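Local coordinates for protein glycinin A3B4 subunit (Glycine max, PDB 2D5F) that probably serves as a seed storage protein, an 11S globulin of two cupin domains that is laid down as a nitrogen reserve and assembles into hexamers, at residues G28-W33 against S48-N53. Residues are numbered along the deposited sequence; the frame is centred on the assembly and turned at random.
Sequences GLIETW and SKRTLN. With CO3 (carbonate ion), chain E.
S48 meets T32 and I30 on the buried face of an antiparallel strand pair, where its small side chain fits between them, OG 3.9 Å from both T32 CG2 and I30 CG2; it also accepts a weak, bent hydrogen bond from R50 NE. K49 lies on the other, partly exposed face, which suits a long charged chain. Its backbone is paired with E31 in both directions, K49 N lying 2.6 Å from E31 O. The fully extended lysine runs alongside E31, with CD 3.5 Å from OE1, while NZ stays 4.1 Å from that oxygen, beyond a salt bridge. W33 reaches K49 N with the edge of its indole, and CZ3 touches K49 CB; its NE1 is bound to L17 O. Back on the buried face, chi1 of -71° sets R50 CG anti to the carbonyl carbon and sends the chain alongside I30. NH2 thus reaches carbonate O2, 2.6 Å away and near the guanidinium plane, as NH1 binds Q67; H58, Y131 and T133 also hold the ion, probably acquired from the crystallisation liquor. T51 pairs with L29 through two backbone bonds and CB-CB contact (4.1 Å), and its hydroxyl meets a water shared with E31 OE1 and K49 O. G28, lacking a side chain, brings CA within 3.1 Å of T51 O, a CA-H...O contact. N53 OD1 lies 3.8 Å from G28 CA. Within the cupin sheet, flanked by strands 21-24 and 141-147, this pairing therefore separates two chemistries: water and loosely matched charges outside, and inside small polar and aliphatic groups beside an arginine whose charge would favour an anion.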
loop_
_atom_site.group_PDB
_atom_site.type_symbol
_atom_site.label_atom_id
_atom_site.label_comp_id
_atom_site.label_asym_id
_atom_site.label_seq_id
_atom_site.Cartn_x
_atom_site.Cartn_y
_atom_site.Cartn_z
ATOM N N GLY B 28 -43.834 -0.165 5.934
ATOM C CA GLY B 28 -43.143 0.964 5.345
ATOM C C GLY B 28 -43.374 1.210 3.869
ATOM O O GLY B 28 -44.311 0.687 3.263
ATOM N N LEU B 29 -42.487 2.016 3.293
ATOM C CA LEU B 29 -42.562 2.392 1.894
ATOM C C LEU B 29 -41.170 2.454 1.266
ATOM O O LEU B 29 -40.195 2.840 1.920
ATOM C CB LEU B 29 -43.224 3.768 1.787
ATOM C CG LEU B 29 -43.382 4.404 0.409
ATOM C CD1 LEU B 29 -44.380 3.594 -0.416
ATOM C CD2 LEU B 29 -43.858 5.839 0.565
ATOM N N ILE B 30 -41.085 2.060 0.002
ATOM C CA ILE B 30 -39.831 2.112 -0.736
ATOM C C ILE B 30 -40.118 2.838 -2.039
ATOM O O ILE B 30 -41.003 2.447 -2.800
ATOM C CB ILE B 30 -39.282 0.712 -1.056
ATOM C CG1 ILE B 30 -38.900 -0.008 0.241
ATOM C CG2 ILE B 30 -38.058 0.830 -1.960
ATOM C CD1 ILE B 30 -38.338 -1.400 0.026
ATOM N N GLU B 31 -39.381 3.915 -2.274
ATOM C CA GLU B 31 -39.536 4.709 -3.481
ATOM C C GLU B 31 -38.222 4.689 -4.237
ATOM O O GLU B 31 -37.166 4.948 -3.660
ATOM C CB GLU B 31 -39.891 6.143 -3.109
ATOM C CG GLU B 31 -41.235 6.282 -2.429
ATOM C CD GLU B 31 -41.427 7.655 -1.844
ATOM O OE1 GLU B 31 -41.062 7.856 -0.668
ATOM O OE2 GLU B 31 -41.926 8.543 -2.566
ATOM N N THR B 32 -38.271 4.377 -5.525
ATOM C CA THR B 32 -37.046 4.348 -6.308
ATOM C C THR B 32 -37.088 5.265 -7.514
ATOM O O THR B 32 -38.151 5.529 -8.074
ATOM C CB THR B 32 -36.725 2.918 -6.809
ATOM O OG1 THR B 32 -37.768 2.461 -7.680
ATOM C CG2 THR B 32 -36.596 1.959 -5.633
ATOM N N TRP B 33 -35.917 5.770 -7.889
ATOM C CA TRP B 33 -35.780 6.611 -9.075
ATOM C C TRP B 33 -35.434 5.602 -10.169
ATOM O O TRP B 33 -34.640 4.690 -9.932
ATOM C CB TRP B 33 -34.626 7.603 -8.906
ATOM C CG TRP B 33 -34.965 8.871 -8.133
ATOM C CD1 TRP B 33 -35.152 10.124 -8.657
ATOM C CD2 TRP B 33 -35.095 9.010 -6.709
ATOM N NE1 TRP B 33 -35.383 11.032 -7.650
ATOM C CE2 TRP B 33 -35.359 10.377 -6.445
ATOM C CE3 TRP B 33 -35.019 8.113 -5.629
ATOM C CZ2 TRP B 33 -35.538 10.871 -5.145
ATOM C CZ3 TRP B 33 -35.199 8.605 -4.330
ATOM C CH2 TRP B 33 -35.458 9.972 -4.103
ATOM N N SER B 48 -32.689 5.219 -3.959
ATOM C CA SER B 48 -33.859 4.607 -3.350
ATOM C C SER B 48 -34.170 5.283 -2.015
ATOM O O SER B 48 -33.293 5.427 -1.167
ATOM C CB SER B 48 -33.588 3.120 -3.135
ATOM O OG SER B 48 -34.595 2.519 -2.348
ATOM N N LYS B 49 -35.418 5.706 -1.840
ATOM C CA LYS B 49 -35.853 6.353 -0.603
ATOM C C LYS B 49 -36.661 5.335 0.196
ATOM O O LYS B 49 -37.658 4.815 -0.290
ATOM C CB LYS B 49 -36.718 7.566 -0.921
ATOM C CG LYS B 49 -37.197 8.330 0.295
ATOM C CD LYS B 49 -38.000 9.548 -0.137
ATOM C CE LYS B 49 -38.550 10.306 1.058
ATOM N NZ LYS B 49 -39.438 11.428 0.629
ATOM N N ARG B 50 -36.227 5.049 1.417
ATOM C CA ARG B 50 -36.918 4.064 2.240
ATOM C C ARG B 50 -37.544 4.661 3.482
ATOM O O ARG B 50 -36.949 5.508 4.153
ATOM C CB ARG B 50 -35.957 2.942 2.638
ATOM C CG ARG B 50 -35.575 2.038 1.477
ATOM C CD ARG B 50 -34.264 1.303 1.726
ATOM N NE ARG B 50 -33.600 1.006 0.461
ATOM C CZ ARG B 50 -32.301 0.768 0.328
ATOM N NH1 ARG B 50 -31.799 0.510 -0.871
ATOM N NH2 ARG B 50 -31.505 0.788 1.387
ATOM N N THR B 51 -38.758 4.218 3.781
ATOM C CA THR B 51 -39.461 4.700 4.954
ATOM C C THR B 51 -39.871 3.532 5.826
ATOM O O THR B 51 -40.536 2.606 5.370
ATOM C CB THR B 51 -40.720 5.503 4.576
ATOM O OG1 THR B 51 -40.337 6.662 3.827
ATOM C CG2 THR B 51 -41.462 5.951 5.832
ATOM N N LEU B 52 -39.434 3.567 7.078
ATOM C CA LEU B 52 -39.779 2.528 8.030
ATOM C C LEU B 52 -40.751 3.175 8.995
ATOM O O LEU B 52 -40.399 4.117 9.700
ATOM C CB LEU B 52 -38.547 2.051 8.805
ATOM C CG LEU B 52 -37.503 1.163 8.123
ATOM C CD1 LEU B 52 -37.036 1.787 6.819
ATOM C CD2 LEU B 52 -36.332 0.960 9.080
ATOM N N ASN B 53 -41.981 2.687 9.008
ATOM C CA ASN B 53 -42.975 3.226 9.917
ATOM C C ASN B 53 -42.670 2.718 11.324
ATOM O O ASN B 53 -41.730 1.946 11.522
ATOM C CB ASN B 53 -44.370 2.799 9.463
ATOM C CG ASN B 53 -44.809 3.512 8.196
ATOM O OD1 ASN B 53 -45.602 2.989 7.414
ATOM N ND2 ASN B 53 -44.303 4.723 7.997
HETATM C C CO3 E . -32.922 0.819 4.907
HETATM O O1 CO3 E . -33.526 -0.072 5.583
HETATM O O2 CO3 E . -32.302 0.480 3.840
HETATM O O3 CO3 E . -32.940 2.046 5.305
HETATM O O HOH W 1 -40.009 5.959 1.059
#